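Local atomic coordinates of glucosamine-6-phosphate deaminase (Thermotoga maritima, PDB entry 1J5X), a protein that belongs to the SIS domain proteins and has an alpha/beta fold with two parallel beta sheets in one chain. Residues Tyr72-Glu75 / Arg76-Ile80; Asn120-Leu123 / Lys124-His128. All blocks are in the same frame, centred on the assembly; numbering follows the deposited sequence.

Contact 1: Tyr72-Glu75 / Arg76-Ile80; sequences YYFE and RVLKI
Val77 lays a methyl over one face of the Tyr73 ring, a CH-pi contact one turn apart near the C-terminal end of helix 62-78, the crossover helix of a beta-alpha-beta unit in the SIS domain. The methyl, CG1, lies 3.8 Å from the ring centroid, displaced toward the rim on the hydroxyl side, where it comes within 3.6 Å of Tyr73 CZ. Tyr73 can offer that face because its CG stands opposite the backbone N (chi1 -161°), which carries the ring along the helix toward the next turn; its OH is bonded to Asp176 of helix 162-179, whose Ala175 also packs on Val77. The Phe74 ring lies beside Leu78, whose CD1 comes obliquely against its CD2/CE2 side, 3.4 Å from CD2; Ile80 CD1 sits near the ring plane at CD2, so two methyls border one side of the ring. Phe57 meets the same ring edge-to-face. Val77 N bonds to Tyr73 O and Leu78 N to Phe74 O, each at 2.8 Å. The helix then gives out: Lys79 takes positive phi, and its N makes a weak bond to Glu75 O. This turn swings the chain back, so that Ile80 O sits 3.4 Å from Glu75 CG.

Contact 2: Asn120-Leu123 / Lys124-His128; sequences NDVL and KKRNH
Leu123 and His128 meet where helix 114-125 ends, the leucine methyl CD2 lying over one face of the imidazole, offset toward the rim and 4.0 Å from His128 CG. Their backbones are joined as well. Leu123 O accepts from His128 N at 3.0 Å and from Arg126 N, and the two donors reach it from opposite faces of the carbonyl plane; Arg126 N stands well above that plane, 72° out of it. The imidazole folds back in turn, its ND1 donating to Arg126 O at 3.2 Å, which, with a weak bond from NE2 to Glu54, restrains the ring's rotation.

On the outer side of the helix, Asp121 and Lys125 form a salt bridge, OD2 to NZ at 2.9 Å. The lysine chain is extended beyond CG; its CG lies 3.3 Å from Asp121 O, and its end comes up to OD2. The other oxygen, OD1, takes a hydrogen bond from a water that is linked weakly to Lys124 NZ. Lys124 CD packs 3.7 Å from Asn120 ND2, and beyond it a bend at chi3 (78°) turns NZ to its bond with Glu144 O.

Outside the segment, further partners hold the polar ends. Glu144 O accepts from Asn120 ND2 too, while Thr130 of the following strand bonds Asn120 OD1. Gln93 holds the far end of Arg126, whose extended chain runs beside Val122, and Leu123 is packed against Val90, Ala104 and Leu106.

Asn127, with positive phi, is the C-prime residue that turns the chain: His128 N to Leu123 O, together with a weak bond from Asn127 N to Lys124 O, makes a Schellman motif, here closing the helix of a beta-alpha-beta unit and leading directly into strand 128-134.

Both contacts illustrate how a crossover helix stops and hands the chain to the next strand of the same five-stranded parallel sheet: contact 1 ahead of the edge strand 81-86, contact 2 ahead of the interior strand 128-134. Their centres lie about 23 Å apart. Tyr73 and Phe74 are buried in contact 1, and Asn120, Leu123 and His128 in contact 2, while Glu75, Lys79 and Lys125 are exposed. Contact 1, nearer the centre of the chain (about 17 Å against 26 Å between centres), relies on ring-to-methyl packing and meets helices 162-179 and 222-238. Contact 2 has a salt bridge within it, whereas Arg76 of contact 1 pairs with Glu222 outside, and adds a water link and a doubly used carbonyl.

Contact 1: Tyr72-Glu75 / Arg76-Ile80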
ATOM      1  N   TYR A  72       5.501   7.332  -6.580  1.00 16.49           N
ATOM      2  CA  TYR A  72       6.922   6.988  -6.874  1.00 16.22           C
ATOM      3  C   TYR A  72       6.983   6.271  -8.230  1.00 17.62           C
ATOM      4  O   TYR A  72       7.835   6.561  -9.085  1.00 18.93           O
ATOM      5  CB  TYR A  72       7.537   5.997  -5.879  1.00 18.91           C
ATOM      6  CG  TYR A  72       7.962   6.531  -4.532  1.00 20.78           C
ATOM      7  CD1 TYR A  72       9.151   7.219  -4.383  1.00 23.52           C
ATOM      8  CD2 TYR A  72       7.188   6.311  -3.413  1.00 20.40           C
ATOM      9  CE1 TYR A  72       9.565   7.688  -3.137  1.00 25.52           C
ATOM     10  CE2 TYR A  72       7.571   6.751  -2.189  1.00 18.78           C
ATOM     11  CZ  TYR A  72       8.764   7.443  -2.042  1.00 25.87           C
ATOM     12  OH  TYR A  72       9.162   7.873  -0.798  1.00 27.33           O
ATOM     13  N   TYR A  73       6.112   5.278  -8.418  1.00 17.27           N
ATOM     14  CA  TYR A  73       6.141   4.507  -9.660  1.00 18.39           C
ATOM     15  C   TYR A  73       5.856   5.334 -10.910  1.00 18.43           C
ATOM     16  O   TYR A  73       6.490   5.144 -11.974  1.00 17.31           O
ATOM     17  CB  TYR A  73       5.172   3.335  -9.561  1.00 18.40           C
ATOM     18  CG  TYR A  73       5.444   2.232 -10.570  1.00 16.89           C
ATOM     19  CD1 TYR A  73       6.577   1.426 -10.463  1.00 19.05           C
ATOM     20  CD2 TYR A  73       4.596   2.028 -11.645  1.00 15.52           C
ATOM     21  CE1 TYR A  73       6.862   0.439 -11.414  1.00 17.60           C
ATOM     22  CE2 TYR A  73       4.860   1.039 -12.595  1.00 17.37           C
ATOM     23  CZ  TYR A  73       5.999   0.248 -12.490  1.00 17.64           C
ATOM     24  OH  TYR A  73       6.318  -0.676 -13.465  1.00 18.98           O
ATOM     25  N   PHE A  74       4.868   6.211 -10.829  1.00 17.60           N
ATOM     26  CA  PHE A  74       4.578   7.087 -11.978  1.00 19.23           C
ATOM     27  C   PHE A  74       5.754   7.969 -12.372  1.00 20.37           C
ATOM     28  O   PHE A  74       6.075   8.119 -13.566  1.00 21.09           O
ATOM     29  CB  PHE A  74       3.392   8.011 -11.699  1.00 20.05           C
ATOM     30  CG  PHE A  74       2.128   7.491 -12.272  1.00 18.69           C
ATOM     31  CD1 PHE A  74       1.600   6.292 -11.813  1.00 21.74           C
ATOM     32  CD2 PHE A  74       1.434   8.219 -13.253  1.00 24.55           C
ATOM     33  CE1 PHE A  74       0.401   5.819 -12.310  1.00 22.47           C
ATOM     34  CE2 PHE A  74       0.226   7.754 -13.768  1.00 21.40           C
ATOM     35  CZ  PHE A  74      -0.293   6.563 -13.304  1.00 24.30           C
ATOM     36  N   GLU A  75       6.391   8.562 -11.382  1.00 19.49           N
ATOM     37  CA  GLU A  75       7.550   9.391 -11.665  1.00 21.69           C
ATOM     38  C   GLU A  75       8.645   8.495 -12.266  1.00 20.54           C
ATOM     39  O   GLU A  75       9.337   8.903 -13.206  1.00 24.17           O
ATOM     40  CB  GLU A  75       8.116  10.016 -10.390  1.00 25.06           C
ATOM     41  CG  GLU A  75       9.333  10.861 -10.673  1.00 30.67           C
ATOM     42  CD  GLU A  75       9.899  11.644  -9.453  1.00 36.71           C
ATOM     43  OE1 GLU A  75       9.851  11.154  -8.308  1.00 35.30           O
ATOM     44  OE2 GLU A  75      10.425  12.757  -9.673  1.00 40.44           O
ATOM     45  N   ARG A  76       8.788   7.302 -11.735  1.00 17.91           N
ATOM     46  CA  ARG A  76       9.833   6.367 -12.209  1.00 19.46           C
ATOM     47  C   ARG A  76       9.616   5.931 -13.666  1.00 20.16           C
ATOM     48  O   ARG A  76      10.544   5.959 -14.507  1.00 18.84           O
ATOM     49  CB  ARG A  76       9.857   5.110 -11.313  1.00 19.46           C
ATOM     50  CG  ARG A  76      10.972   4.094 -11.675  1.00 19.88           C
ATOM     51  CD  ARG A  76      10.991   2.850 -10.807  1.00 16.83           C
ATOM     52  NE  ARG A  76      11.102   3.138  -9.363  1.00 19.30           N
ATOM     53  CZ  ARG A  76      12.215   3.522  -8.745  1.00 22.09           C
ATOM     54  NH1 ARG A  76      13.357   3.678  -9.439  1.00 22.23           N
ATOM     55  NH2 ARG A  76      12.209   3.768  -7.422  1.00 19.99           N
ATOM     56  N   VAL A  77       8.411   5.510 -13.987  1.00 17.26           N
ATOM     57  CA  VAL A  77       8.199   5.024 -15.345  1.00 21.15           C
ATOM     58  C   VAL A  77       7.757   6.038 -16.359  1.00 21.19           C
ATOM     59  O   VAL A  77       8.035   5.851 -17.566  1.00 21.98           O
ATOM     60  CB  VAL A  77       7.242   3.789 -15.400  1.00 21.11           C
ATOM     61  CG1 VAL A  77       7.708   2.711 -14.403  1.00 19.78           C
ATOM     62  CG2 VAL A  77       5.814   4.206 -15.129  1.00 25.69           C
ATOM     63  N   LEU A  78       7.109   7.120 -15.946  1.00 19.34           N
ATOM     64  CA  LEU A  78       6.687   8.133 -16.931  1.00 21.55           C
ATOM     65  C   LEU A  78       7.577   9.371 -16.951  1.00 23.11           C
ATOM     66  O   LEU A  78       7.418  10.213 -17.813  1.00 22.21           O
ATOM     67  CB  LEU A  78       5.235   8.603 -16.663  1.00 19.26           C
ATOM     68  CG  LEU A  78       4.223   7.516 -16.982  1.00 20.30           C
ATOM     69  CD1 LEU A  78       2.857   7.927 -16.379  1.00 23.08           C
ATOM     70  CD2 LEU A  78       4.092   7.388 -18.537  1.00 22.98           C
ATOM     71  N   LYS A  79       8.498   9.466 -15.998  1.00 23.09           N
ATOM     72  CA  LYS A  79       9.403  10.597 -15.888  1.00 24.63           C
ATOM     73  C   LYS A  79       8.686  11.921 -15.802  1.00 26.07           C
ATOM     74  O   LYS A  79       9.065  12.855 -16.462  1.00 25.37           O
ATOM     75  CB  LYS A  79      10.357  10.664 -17.115  1.00 26.90           C
ATOM     76  CG  LYS A  79      10.983   9.392 -17.465  1.00 32.26           C
ATOM     77  CD  LYS A  79      11.607   8.744 -16.290  1.00 35.75           C
ATOM     78  CE  LYS A  79      12.127   7.373 -16.696  1.00 38.28           C
ATOM     79  NZ  LYS A  79      13.624   7.401 -16.708  1.00 42.03           N
ATOM     80  N   ILE A  80       7.662  12.020 -14.971  1.00 24.00           N
ATOM     81  CA  ILE A  80       6.911  13.267 -14.826  1.00 27.81           C
ATOM     82  C   ILE A  80       6.982  13.616 -13.352  1.00 26.22           C
ATOM     83  O   ILE A  80       7.230  12.748 -12.533  1.00 28.75           O
ATOM     84  CB  ILE A  80       5.440  13.038 -15.234  1.00 29.36           C
ATOM     85  CG1 ILE A  80       4.844  11.915 -14.385  1.00 31.89           C
ATOM     86  CG2 ILE A  80       5.369  12.587 -16.683  1.00 33.39           C
ATOM     87  CD1 ILE A  80       3.437  11.551 -14.779  1.00 38.48           C
TER

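Contact 2: Asn120-Leu123 / Lys124-His128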
ATOM      1  N   ASN A 120     -11.274  17.413  -3.893  1.00 18.15           N
ATOM      2  CA  ASN A 120     -11.721  17.371  -5.261  1.00 20.55           C
ATOM      3  C   ASN A 120     -12.272  18.737  -5.663  1.00 22.47           C
ATOM      4  O   ASN A 120     -11.987  19.262  -6.738  1.00 20.99           O
ATOM      5  CB  ASN A 120     -12.827  16.271  -5.383  1.00 20.70           C
ATOM      6  CG  ASN A 120     -13.360  16.148  -6.793  1.00 23.38           C
ATOM      7  OD1 ASN A 120     -12.588  15.904  -7.746  1.00 23.03           O
ATOM      8  ND2 ASN A 120     -14.717  16.280  -6.939  1.00 23.13           N
ATOM      9  N   ASP A 121     -13.078  19.331  -4.799  1.00 24.20           N
ATOM     10  CA  ASP A 121     -13.622  20.642  -5.114  1.00 25.68           C
ATOM     11  C   ASP A 121     -12.529  21.746  -5.243  1.00 25.55           C
ATOM     12  O   ASP A 121     -12.493  22.537  -6.182  1.00 24.76           O
ATOM     13  CB  ASP A 121     -14.637  21.012  -4.052  1.00 31.69           C
ATOM     14  CG  ASP A 121     -15.644  22.004  -4.569  1.00 39.71           C
ATOM     15  OD1 ASP A 121     -16.381  21.652  -5.547  1.00 44.19           O
ATOM     16  OD2 ASP A 121     -15.669  23.132  -4.023  1.00 43.49           O
ATOM     17  N   VAL A 122     -11.631  21.775  -4.285  1.00 23.41           N
ATOM     18  CA  VAL A 122     -10.524  22.723  -4.309  1.00 23.37           C
ATOM     19  C   VAL A 122      -9.697  22.522  -5.606  1.00 21.70           C
ATOM     20  O   VAL A 122      -9.341  23.491  -6.294  1.00 23.53           O
ATOM     21  CB  VAL A 122      -9.591  22.465  -3.065  1.00 21.74           C
ATOM     22  CG1 VAL A 122      -8.188  23.087  -3.302  1.00 22.69           C
ATOM     23  CG2 VAL A 122     -10.212  23.061  -1.804  1.00 22.97           C
ATOM     24  N   LEU A 123      -9.387  21.277  -5.953  1.00 21.69           N
ATOM     25  CA  LEU A 123      -8.530  21.054  -7.131  1.00 22.85           C
ATOM     26  C   LEU A 123      -9.243  21.450  -8.403  1.00 25.69           C
ATOM     27  O   LEU A 123      -8.631  22.036  -9.313  1.00 23.36           O
ATOM     28  CB  LEU A 123      -8.074  19.588  -7.227  1.00 21.10           C
ATOM     29  CG  LEU A 123      -7.059  19.283  -6.128  1.00 21.92           C
ATOM     30  CD1 LEU A 123      -6.959  17.761  -5.856  1.00 21.10           C
ATOM     31  CD2 LEU A 123      -5.675  19.847  -6.588  1.00 22.48           C
ATOM     32  N   LYS A 124     -10.536  21.163  -8.455  1.00 24.77           N
ATOM     33  CA  LYS A 124     -11.297  21.503  -9.656  1.00 27.89           C
ATOM     34  C   LYS A 124     -11.379  23.006  -9.818  1.00 29.90           C
ATOM     35  O   LYS A 124     -11.315  23.509 -10.924  1.00 33.22           O
ATOM     36  CB  LYS A 124     -12.709  20.894  -9.597  1.00 25.34           C
ATOM     37  CG  LYS A 124     -12.759  19.401 -10.012  1.00 29.14           C
ATOM     38  CD  LYS A 124     -14.085  18.720  -9.650  1.00 31.65           C
ATOM     39  CE  LYS A 124     -15.197  19.069 -10.602  1.00 37.10           C
ATOM     40  NZ  LYS A 124     -16.533  18.556 -10.075  1.00 40.56           N
ATOM     41  N   LYS A 125     -11.514  23.723  -8.714  1.00 32.46           N
ATOM     42  CA  LYS A 125     -11.571  25.172  -8.765  1.00 35.45           C
ATOM     43  C   LYS A 125     -10.211  25.776  -9.073  1.00 37.12           C
ATOM     44  O   LYS A 125     -10.133  26.955  -9.418  1.00 39.47           O
ATOM     45  CB  LYS A 125     -12.112  25.745  -7.463  1.00 37.19           C
ATOM     46  CG  LYS A 125     -13.589  25.439  -7.240  1.00 41.80           C
ATOM     47  CD  LYS A 125     -14.027  25.913  -5.874  1.00 45.55           C
ATOM     48  CE  LYS A 125     -15.510  25.605  -5.566  1.00 46.07           C
ATOM     49  NZ  LYS A 125     -15.782  26.074  -4.161  1.00 48.12           N
ATOM     50  N   ARG A 126      -9.151  24.981  -8.964  1.00 36.01           N
ATOM     51  CA  ARG A 126      -7.798  25.430  -9.293  1.00 36.59           C
ATOM     52  C   ARG A 126      -7.318  24.895 -10.652  1.00 36.45           C
ATOM     53  O   ARG A 126      -6.139  24.708 -10.868  1.00 35.08           O
ATOM     54  CB  ARG A 126      -6.786  25.002  -8.218  1.00 37.51           C
ATOM     55  CG  ARG A 126      -6.922  25.737  -6.894  1.00 42.16           C
ATOM     56  CD  ARG A 126      -5.612  25.593  -6.104  1.00 47.71           C
ATOM     57  NE  ARG A 126      -5.748  25.918  -4.679  1.00 52.69           N
ATOM     58  CZ  ARG A 126      -4.734  25.988  -3.806  1.00 53.05           C
ATOM     59  NH1 ARG A 126      -3.479  25.762  -4.194  1.00 52.78           N
ATOM     60  NH2 ARG A 126      -4.972  26.291  -2.536  1.00 52.21           N
ATOM     61  N   ASN A 127      -8.232  24.614 -11.560  1.00 36.74           N
ATOM     62  CA  ASN A 127      -7.827  24.143 -12.883  1.00 37.66           C
ATOM     63  C   ASN A 127      -7.097  22.813 -12.924  1.00 34.57           C
ATOM     64  O   ASN A 127      -6.242  22.582 -13.787  1.00 37.31           O
ATOM     65  CB  ASN A 127      -6.973  25.225 -13.603  1.00 42.50           C
ATOM     66  CG  ASN A 127      -6.703  24.892 -15.102  1.00 47.65           C
ATOM     67  OD1 ASN A 127      -5.467  25.157 -15.575  1.00 47.31           O
ATOM     68  ND2 ASN A 127      -7.608  24.425 -15.819  1.00 51.26           N
ATOM     69  N   HIS A 128      -7.387  21.930 -11.986  1.00 30.18           N
ATOM     70  CA  HIS A 128      -6.798  20.596 -12.060  1.00 28.16           C
ATOM     71  C   HIS A 128      -7.944  19.640 -12.431  1.00 28.81           C
ATOM     72  O   HIS A 128      -9.026  19.749 -11.862  1.00 31.02           O
ATOM     73  CB  HIS A 128      -6.214  20.191 -10.702  1.00 29.46           C
ATOM     74  CG  HIS A 128      -4.876  20.792 -10.431  1.00 32.24           C
ATOM     75  ND1 HIS A 128      -4.500  22.076 -10.221  1.00 36.02           N
ATOM     76  CD2 HIS A 128      -3.722  20.050 -10.436  1.00 31.52           C
ATOM     77  CE1 HIS A 128      -3.129  22.082 -10.110  1.00 36.84           C
ATOM     78  NE2 HIS A 128      -2.683  20.848 -10.242  1.00 34.30           N
TER
HETATM   79  O   HOH W   1     -16.862  19.193  -6.720  1.00 55.36           O